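Local coordinates for multidrug resistance protein (Vibrio cholerae, PDB 1YC9), which forms a trimeric outer membrane channel of the outer membrane factor family and could be involved in drug efflux, including resistance to puromycin and acriflavine, at residues A[139-142]-A[143-147]; A[185-188]-A[189-193]; A[321-324]-A[325-328]. The protein carries 1 engineered substitution. One frame throughout, in Å; residues are numbered along the deposited sequence.

Contact 1: residues A[139-142]-A[143-147]; sequences ARLM and ISTSI
T145 folds its hydroxyl back onto the carbonyl of L141, one turn earlier in helix 117-183. T145 OG1 donates to L141 O at 2.7 Å. The hydroxyl can do this because chi1 of 61° sets it between the backbone N and the carbonyl carbon. The same oxygen also takes the routine helical bond from T145 N. The two donors arrive from opposite faces of the carbonyl plane, and the hydroxyl lies 29° out of that plane. The T145 methyl, CG2, is turned beside its own backbone N. There it meets L141 CD2 at 3.6 Å, and the two side chains cross obliquely. Both also touch H431 of helix 398-433.

S144 and S146 hold their hydroxyls in the same rotamer as T145. S144 OG lies 3.2 Å from both R140 O and L141 O, so the acceptor of its proton is not settled. A water links S144 OG to R140 NH1, with 3.3 Å from the water to that nitrogen. The extended R140 chain carries its guanidinium to A24 O and N25 OD1. S146 OG donates to I143 O at 2.9 Å, on the same face of the carbonyl as I147 N. I143 CG1 passes 3.3 Å from A139 O, while the side chain packs on L43 and S48 of helices 33-44 and 47-67.

These are intrahelical Ser/Thr-to-carbonyl bonds, in a long helix of the outer membrane factor's helical part. T145 and S146 donate to carbonyls of their own helix, so the buried T145 hydroxyl is satisfied there.

Contact 2: residues A[185-188]-A[189-193]; sequences GLET and LGSVS
E187 and S191 are joined by a hydrogen bond between side chains. S191 OG donates to E187 OE1 at 2.7 Å. The hydroxyl comes from above the carboxylate plane, 63° out of it. T188 N donates to E187 OE1 from the opposite face, on the anti side, at 2.9 Å. OE1 is therefore gripped by two donors, one from the loop and one from the helix. E187 reaches this place through a bend at chi2 (59°), which folds the carboxylate back beside its own chain.

T188 supplies the capping bond. Its OG1 accepts from G190 N at 2.9 Å. With chi1 at 157°, OG1 swings to the side opposite the backbone N and faces the first turn of the helix. The backbone bond from V192 N to T188 O is weak, at 3.5 Å. The next one, from S193 N to L189 O, is 2.8 Å.

Two methyls make van der Waals contacts with oxygens. T188 CG2 lies 3.1 Å from S191 OG. V192 CG2 lies 3.3 Å from T188 O. Beyond the segments, E187 and S191 both touch Y398, and V192 touches Y182. T188 and L189 pack on R390 and I386 of a second subunit.

Before this start, G185, with its positive phi, is the C-prime residue of a Schellman motif that ends helix 117-183. T188 is then the N-cap of helix 189-223. A Schellman end followed closely by a threonine N-cap makes a short helix-to-helix turn, here at a far end of the long helical part of an outer membrane factor.

Contact 3: residues A[321-324]-A[325-328]; sequences LFTG and GRLE
T323 sets its side chain across those of R326 and L327, at about a right angle to each. Its methyl, CG2, sits over one face of the R326 guanidinium, 3.5 Å from NH2. T323 CG2 also meets L327 CG at 3.9 Å. The hydroxyl is directed to the backbone. T323 OG1 accepts from L327 N at 3.1 Å, and the N-H points almost straight at it (177°). A chi1 of 73° places OG1 between the backbone N and the carbonyl carbon, within reach of this N-H.

A bend at chi2 (86°) brings the E328 carboxylate close to the turn. E328 OE2 accepts from two waters. One of these lies 2.8 Å from T323 OG1. The other accepts a weak bond from G324 N.

T323 to R326 form a type I' turn between strand 309-322 and helix 326-391. Positive phi favours glycine at G324; at G325 a CB would clash with G324 O. F322 pairs with a strand of a third subunit, so the sheet continues between subunits, as in the shared barrel of outer membrane factors.

The chemistry is divided. A hydroxyl receives a helix-start N-H, waters join the carboxylate to the turn, and R326 NH2 makes a salt bridge to D73 of the third subunit.

In the fold
Following the chain, contact 1 comes first, midway along the helical part, inside helix 117-183. It closes no loop. Contact 2 lies where that helix ends and helix 189-223 begins, and closes the short turn between them. Contact 3 comes much later, where strand 309-322 passes into helix 326-391, and closes one of the turns that join the sheet to the helices. The three follow in series; none nests or crosses. Centres of contacts 1 and 2 are about 55 Å apart, and those of contacts 2 and 3 about 93 Å, on opposite sides of the chain's centre. Contacts 2 and 3 also touch other subunits of the trimer.

Contact 1: residues A[139-142]-A[143-147]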
ATOM      1  N   ALA A 139       3.218   6.011 -15.997  1.00 24.35           N
ATOM      2  CA  ALA A 139       1.791   6.164 -15.718  1.00 26.44           C
ATOM      3  C   ALA A 139       0.966   5.901 -16.973  1.00 27.38           C
ATOM      4  O   ALA A 139      -0.082   5.222 -16.909  1.00 27.30           O
ATOM      5  CB  ALA A 139       1.440   7.575 -15.152  1.00 26.64           C
ATOM      6  N   ARG A 140       1.437   6.392 -18.116  1.00 27.14           N
ATOM      7  CA  ARG A 140       0.782   6.076 -19.354  1.00 27.16           C
ATOM      8  C   ARG A 140       0.732   4.559 -19.567  1.00 27.03           C
ATOM      9  O   ARG A 140      -0.299   4.014 -19.956  1.00 26.37           O
ATOM     10  CB  ARG A 140       1.540   6.716 -20.491  1.00 28.63           C
ATOM     11  CG  ARG A 140       0.805   6.651 -21.819  1.00 31.48           C
ATOM     12  CD  ARG A 140       1.756   6.781 -22.978  1.00 34.22           C
ATOM     13  NE  ARG A 140       1.100   7.181 -24.225  1.00 35.59           N
ATOM     14  CZ  ARG A 140       1.077   6.448 -25.330  1.00 36.54           C
ATOM     15  NH1 ARG A 140       1.593   5.225 -25.345  1.00 37.74           N
ATOM     16  NH2 ARG A 140       0.503   6.921 -26.428  1.00 37.08           N
ATOM     17  N   LEU A 141       1.856   3.896 -19.313  1.00 26.70           N
ATOM     18  CA  LEU A 141       1.965   2.449 -19.457  1.00 27.27           C
ATOM     19  C   LEU A 141       1.026   1.719 -18.517  1.00 25.94           C
ATOM     20  O   LEU A 141       0.425   0.716 -18.886  1.00 24.65           O
ATOM     21  CB  LEU A 141       3.399   2.000 -19.190  1.00 27.40           C
ATOM     22  CG  LEU A 141       4.087   0.819 -19.893  1.00 32.86           C
ATOM     23  CD1 LEU A 141       4.631  -0.220 -18.898  1.00 34.86           C
ATOM     24  CD2 LEU A 141       3.338   0.203 -21.086  1.00 31.52           C
ATOM     25  N   MET A 142       0.905   2.223 -17.294  1.00 25.40           N
ATOM     26  CA  MET A 142       0.057   1.593 -16.289  1.00 25.44           C
ATOM     27  C   MET A 142      -1.416   1.699 -16.671  1.00 24.01           C
ATOM     28  O   MET A 142      -2.204   0.791 -16.409  1.00 22.56           O
ATOM     29  CB  MET A 142       0.289   2.228 -14.916  1.00 25.34           C
ATOM     30  CG  MET A 142      -0.615   1.689 -13.821  1.00 31.85           C
ATOM     31  SD  MET A 142      -0.217   2.360 -12.195  0.50 34.54           S
ATOM     32  CE  MET A 142      -0.477   4.109 -12.479  0.50 32.78           C
ATOM     33  N   ILE A 143      -1.777   2.815 -17.296  1.00 24.40           N
ATOM     34  CA  ILE A 143      -3.131   3.013 -17.808  1.00 24.69           C
ATOM     35  C   ILE A 143      -3.444   2.086 -18.981  1.00 24.08           C
ATOM     36  O   ILE A 143      -4.449   1.359 -18.984  1.00 22.38           O
ATOM     37  CB  ILE A 143      -3.350   4.495 -18.202  1.00 24.95           C
ATOM     38  CG1 ILE A 143      -3.339   5.375 -16.944  1.00 27.52           C
ATOM     39  CG2 ILE A 143      -4.668   4.712 -18.904  1.00 27.27           C
ATOM     40  CD1 ILE A 143      -3.162   6.845 -17.236  1.00 28.39           C
ATOM     41  N   SER A 144      -2.570   2.087 -19.980  1.00 22.53           N
ATOM     42  CA  SER A 144      -2.875   1.331 -21.173  1.00 21.83           C
ATOM     43  C   SER A 144      -2.820  -0.163 -20.880  1.00 21.15           C
ATOM     44  O   SER A 144      -3.670  -0.893 -21.343  1.00 21.58           O
ATOM     45  CB  SER A 144      -1.898   1.713 -22.297  1.00 22.64           C
ATOM     46  OG  SER A 144      -0.589   1.481 -21.850  1.00 21.47           O
ATOM     47  N   THR A 145      -1.844  -0.631 -20.111  1.00 20.83           N
ATOM     48  CA  THR A 145      -1.736  -2.041 -19.828  1.00 21.48           C
ATOM     49  C   THR A 145      -2.865  -2.487 -18.886  1.00 21.41           C
ATOM     50  O   THR A 145      -3.298  -3.625 -19.001  1.00 20.80           O
ATOM     51  CB  THR A 145      -0.395  -2.478 -19.268  1.00 22.17           C
ATOM     52  OG1 THR A 145      -0.118  -1.824 -18.016  1.00 20.95           O
ATOM     53  CG2 THR A 145       0.717  -2.111 -20.188  1.00 22.96           C
ATOM     54  N   SER A 146      -3.312  -1.627 -17.963  1.00 20.95           N
ATOM     55  CA  SER A 146      -4.397  -2.031 -17.059  1.00 22.24           C
ATOM     56  C   SER A 146      -5.675  -2.278 -17.866  1.00 20.76           C
ATOM     57  O   SER A 146      -6.318  -3.285 -17.683  1.00 18.98           O
ATOM     58  CB  SER A 146      -4.598  -1.024 -15.926  1.00 22.64           C
ATOM     59  OG  SER A 146      -5.150   0.153 -16.444  1.00 30.78           O
ATOM     60  N   ILE A 147      -5.954  -1.407 -18.841  1.00 20.09           N
ATOM     61  CA  ILE A 147      -7.032  -1.583 -19.780  1.00 20.15           C
ATOM     62  C   ILE A 147      -6.874  -2.818 -20.665  1.00 18.43           C
ATOM     63  O   ILE A 147      -7.780  -3.638 -20.758  1.00 17.36           O
ATOM     64  CB  ILE A 147      -7.250  -0.286 -20.641  1.00 19.82           C
ATOM     65  CG1 ILE A 147      -7.703   0.873 -19.782  1.00 21.71           C
ATOM     66  CG2 ILE A 147      -8.243  -0.569 -21.758  1.00 21.35           C
ATOM     67  CD1 ILE A 147      -7.434   2.205 -20.399  1.00 19.66           C
TER
HETATM   68  O   HOH W   1       2.039   3.067 -22.938  1.00 17.57           O

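Contact 2: residues A[185-188]-A[189-193]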
ATOM      1  N   GLY A 185     -39.134 -46.962 -22.211  1.00 38.67           N
ATOM      2  CA  GLY A 185     -38.637 -48.077 -21.429  1.00 38.36           C
ATOM      3  C   GLY A 185     -37.209 -48.505 -21.714  1.00 39.99           C
ATOM      4  O   GLY A 185     -36.780 -49.555 -21.235  1.00 40.42           O
ATOM      5  N   LEU A 186     -36.454 -47.665 -22.436  1.00 39.89           N
ATOM      6  CA  LEU A 186     -35.064 -47.950 -22.824  1.00 40.50           C
ATOM      7  C   LEU A 186     -33.992 -47.256 -21.957  1.00 40.07           C
ATOM      8  O   LEU A 186     -32.791 -47.457 -22.181  1.00 41.88           O
ATOM      9  CB  LEU A 186     -34.884 -47.553 -24.280  1.00 40.81           C
ATOM     10  CG  LEU A 186     -35.864 -48.172 -25.286  1.00 41.97           C
ATOM     11  CD1 LEU A 186     -35.748 -47.474 -26.639  1.00 42.75           C
ATOM     12  CD2 LEU A 186     -35.575 -49.668 -25.381  1.00 41.42           C
ATOM     13  N   GLU A 187     -34.404 -46.494 -20.945  1.00 38.60           N
ATOM     14  CA  GLU A 187     -33.465 -45.839 -20.009  1.00 37.78           C
ATOM     15  C   GLU A 187     -34.113 -45.691 -18.608  1.00 37.86           C
ATOM     16  O   GLU A 187     -35.340 -45.738 -18.495  1.00 38.34           O
ATOM     17  CB  GLU A 187     -33.053 -44.488 -20.628  1.00 37.39           C
ATOM     18  CG  GLU A 187     -32.038 -43.672 -19.842  1.00 36.45           C
ATOM     19  CD  GLU A 187     -30.750 -44.404 -19.614  1.00 35.50           C
ATOM     20  OE1 GLU A 187     -30.561 -44.938 -18.493  1.00 32.75           O
ATOM     21  OE2 GLU A 187     -29.902 -44.378 -20.561  1.00 37.17           O
ATOM     22  N   THR A 188     -33.283 -45.502 -17.588  1.00 36.21           N
ATOM     23  CA  THR A 188     -33.763 -45.320 -16.227  1.00 35.50           C
ATOM     24  C   THR A 188     -34.035 -43.853 -15.913  1.00 33.95           C
ATOM     25  O   THR A 188     -33.600 -42.955 -16.634  1.00 32.27           O
ATOM     26  CB  THR A 188     -32.756 -45.899 -15.216  1.00 36.07           C
ATOM     27  OG1 THR A 188     -32.934 -45.267 -13.943  1.00 39.29           O
ATOM     28  CG2 THR A 188     -31.335 -45.517 -15.601  1.00 37.64           C
ATOM     29  N   LEU A 189     -34.763 -43.626 -14.825  1.00 31.78           N
ATOM     30  CA  LEU A 189     -35.066 -42.277 -14.333  1.00 30.80           C
ATOM     31  C   LEU A 189     -33.802 -41.642 -13.690  1.00 31.28           C
ATOM     32  O   LEU A 189     -33.637 -40.434 -13.710  1.00 30.10           O
ATOM     33  CB  LEU A 189     -36.199 -42.329 -13.305  1.00 29.87           C
ATOM     34  CG  LEU A 189     -36.705 -40.992 -12.775  1.00 27.75           C
ATOM     35  CD1 LEU A 189     -37.100 -39.974 -13.856  1.00 24.17           C
ATOM     36  CD2 LEU A 189     -37.889 -41.211 -11.859  1.00 28.57           C
ATOM     37  N   GLY A 190     -32.958 -42.486 -13.113  1.00 32.69           N
ATOM     38  CA  GLY A 190     -31.671 -42.091 -12.552  1.00 33.30           C
ATOM     39  C   GLY A 190     -30.804 -41.372 -13.551  1.00 33.62           C
ATOM     40  O   GLY A 190     -30.283 -40.306 -13.253  1.00 35.28           O
ATOM     41  N   SER A 191     -30.699 -41.927 -14.747  1.00 33.45           N
ATOM     42  CA  SER A 191     -29.946 -41.347 -15.831  1.00 33.23           C
ATOM     43  C   SER A 191     -30.521 -40.031 -16.245  1.00 32.23           C
ATOM     44  O   SER A 191     -29.793 -39.068 -16.431  1.00 30.91           O
ATOM     45  CB  SER A 191     -29.903 -42.286 -17.037  1.00 33.67           C
ATOM     46  OG  SER A 191     -29.210 -43.457 -16.667  1.00 36.53           O
ATOM     47  N   VAL A 192     -31.838 -39.988 -16.355  1.00 29.72           N
ATOM     48  CA  VAL A 192     -32.542 -38.799 -16.758  1.00 29.18           C
ATOM     49  C   VAL A 192     -32.279 -37.699 -15.710  1.00 28.13           C
ATOM     50  O   VAL A 192     -31.980 -36.568 -16.072  1.00 27.53           O
ATOM     51  CB  VAL A 192     -34.071 -39.074 -16.869  1.00 28.89           C
ATOM     52  CG1 VAL A 192     -34.867 -37.775 -17.069  1.00 28.12           C
ATOM     53  CG2 VAL A 192     -34.353 -40.079 -18.008  1.00 30.66           C
ATOM     54  N   SER A 193     -32.341 -38.062 -14.440  1.00 27.64           N
ATOM     55  CA  SER A 193     -32.230 -37.084 -13.370  1.00 28.79           C
ATOM     56  C   SER A 193     -30.785 -36.533 -13.332  1.00 28.89           C
ATOM     57  O   SER A 193     -30.579 -35.348 -13.148  1.00 28.50           O
ATOM     58  CB  SER A 193     -32.601 -37.681 -12.026  1.00 28.42           C
ATOM     59  OG  SER A 193     -33.979 -38.059 -12.007  1.00 30.63           O
TER

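Contact 3: residues A[321-324]-A[325-328]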
ATOM      1  N   LEU A 321      31.096  26.605  13.373  1.00 15.67           N
ATOM      2  CA  LEU A 321      32.340  26.076  13.962  1.00 16.54           C
ATOM      3  C   LEU A 321      32.031  24.866  14.827  1.00 17.17           C
ATOM      4  O   LEU A 321      32.819  23.936  14.916  1.00 18.49           O
ATOM      5  CB  LEU A 321      33.080  27.139  14.774  1.00 16.18           C
ATOM      6  CG  LEU A 321      33.671  28.318  14.039  1.00 18.81           C
ATOM      7  CD1 LEU A 321      34.179  29.345  15.028  1.00 20.36           C
ATOM      8  CD2 LEU A 321      34.725  27.826  13.070  1.00 20.98           C
ATOM      9  N   PHE A 322      30.858  24.833  15.422  1.00 15.34           N
ATOM     10  CA  PHE A 322      30.470  23.702  16.228  1.00 16.41           C
ATOM     11  C   PHE A 322      28.927  23.742  16.304  1.00 15.42           C
ATOM     12  O   PHE A 322      28.378  24.739  16.783  1.00 14.43           O
ATOM     13  CB  PHE A 322      31.065  23.801  17.623  1.00 15.85           C
ATOM     14  CG  PHE A 322      30.659  22.622  18.515  1.00 14.27           C
ATOM     15  CD1 PHE A 322      29.604  22.728  19.386  1.00 18.76           C
ATOM     16  CD2 PHE A 322      31.249  21.402  18.412  1.00 15.74           C
ATOM     17  CE1 PHE A 322      29.199  21.709  20.138  1.00 15.17           C
ATOM     18  CE2 PHE A 322      30.834  20.344  19.196  1.00 13.86           C
ATOM     19  CZ  PHE A 322      29.788  20.517  20.090  1.00 16.00           C
ATOM     20  N   THR A 323      28.284  22.661  15.911  1.00 14.73           N
ATOM     21  CA  THR A 323      26.836  22.615  15.901  1.00 16.27           C
ATOM     22  C   THR A 323      26.317  21.483  16.699  1.00 18.01           C
ATOM     23  O   THR A 323      25.119  21.271  16.739  1.00 19.69           O
ATOM     24  CB  THR A 323      26.281  22.530  14.468  1.00 16.90           C
ATOM     25  OG1 THR A 323      26.495  21.218  13.909  1.00 17.08           O
ATOM     26  CG2 THR A 323      26.917  23.580  13.595  1.00 16.87           C
ATOM     27  N   GLY A 324      27.219  20.718  17.342  1.00 16.64           N
ATOM     28  CA  GLY A 324      26.787  19.668  18.233  1.00 15.61           C
ATOM     29  C   GLY A 324      26.118  18.495  17.568  1.00 17.30           C
ATOM     30  O   GLY A 324      25.461  17.783  18.250  1.00 17.92           O
ATOM     31  N   GLY A 325      26.307  18.247  16.257  1.00 16.98           N
ATOM     32  CA  GLY A 325      25.682  17.134  15.611  1.00 17.77           C
ATOM     33  C   GLY A 325      24.689  17.510  14.525  1.00 19.24           C
ATOM     34  O   GLY A 325      24.215  16.621  13.833  1.00 20.59           O
ATOM     35  N   ARG A 326      24.329  18.781  14.403  1.00 18.56           N
ATOM     36  CA  ARG A 326      23.347  19.159  13.382  1.00 20.92           C
ATOM     37  C   ARG A 326      23.957  18.874  12.001  1.00 21.90           C
ATOM     38  O   ARG A 326      23.348  18.132  11.205  1.00 22.77           O
ATOM     39  CB  ARG A 326      22.971  20.611  13.542  1.00 22.36           C
ATOM     40  CG  ARG A 326      21.997  21.160  12.516  1.00 27.05           C
ATOM     41  CD  ARG A 326      21.369  22.447  12.965  1.00 31.25           C
ATOM     42  NE  ARG A 326      22.335  23.501  13.331  1.00 35.24           N
ATOM     43  CZ  ARG A 326      23.081  24.221  12.491  1.00 35.81           C
ATOM     44  NH1 ARG A 326      23.060  24.040  11.175  1.00 42.67           N
ATOM     45  NH2 ARG A 326      23.874  25.141  12.993  1.00 39.19           N
ATOM     46  N   LEU A 327      25.118  19.457  11.709  1.00 20.07           N
ATOM     47  CA  LEU A 327      25.734  19.290  10.344  1.00 19.16           C
ATOM     48  C   LEU A 327      26.115  17.845  10.106  1.00 19.57           C
ATOM     49  O   LEU A 327      25.996  17.293   8.997  1.00 16.60           O
ATOM     50  CB  LEU A 327      26.930  20.181  10.157  1.00 19.77           C
ATOM     51  CG  LEU A 327      26.582  21.668  10.164  1.00 23.85           C
ATOM     52  CD1 LEU A 327      27.823  22.450   9.913  1.00 26.40           C
ATOM     53  CD2 LEU A 327      25.392  22.049   9.249  1.00 29.04           C
ATOM     54  N   GLU A 328      26.615  17.208  11.174  1.00 16.40           N
ATOM     55  CA  GLU A 328      27.141  15.868  11.080  1.00 16.84           C
ATOM     56  C   GLU A 328      26.004  14.877  10.837  1.00 16.65           C
ATOM     57  O   GLU A 328      26.105  14.011   9.988  1.00 15.15           O
ATOM     58  CB  GLU A 328      27.906  15.484  12.382  1.00 16.09           C
ATOM     59  CG  GLU A 328      29.102  16.341  12.649  1.00 18.68           C
ATOM     60  CD  GLU A 328      28.822  17.626  13.401  1.00 15.53           C
ATOM     61  OE1 GLU A 328      27.630  18.041  13.637  1.00 15.88           O
ATOM     62  OE2 GLU A 328      29.767  18.302  13.732  1.00 16.36           O
TER
HETATM   63  O   HOH W   2      29.256  20.976  13.582  1.00 16.67           O
HETATM   64  O   HOH W   3      29.679  19.299  16.357  1.00 18.39           O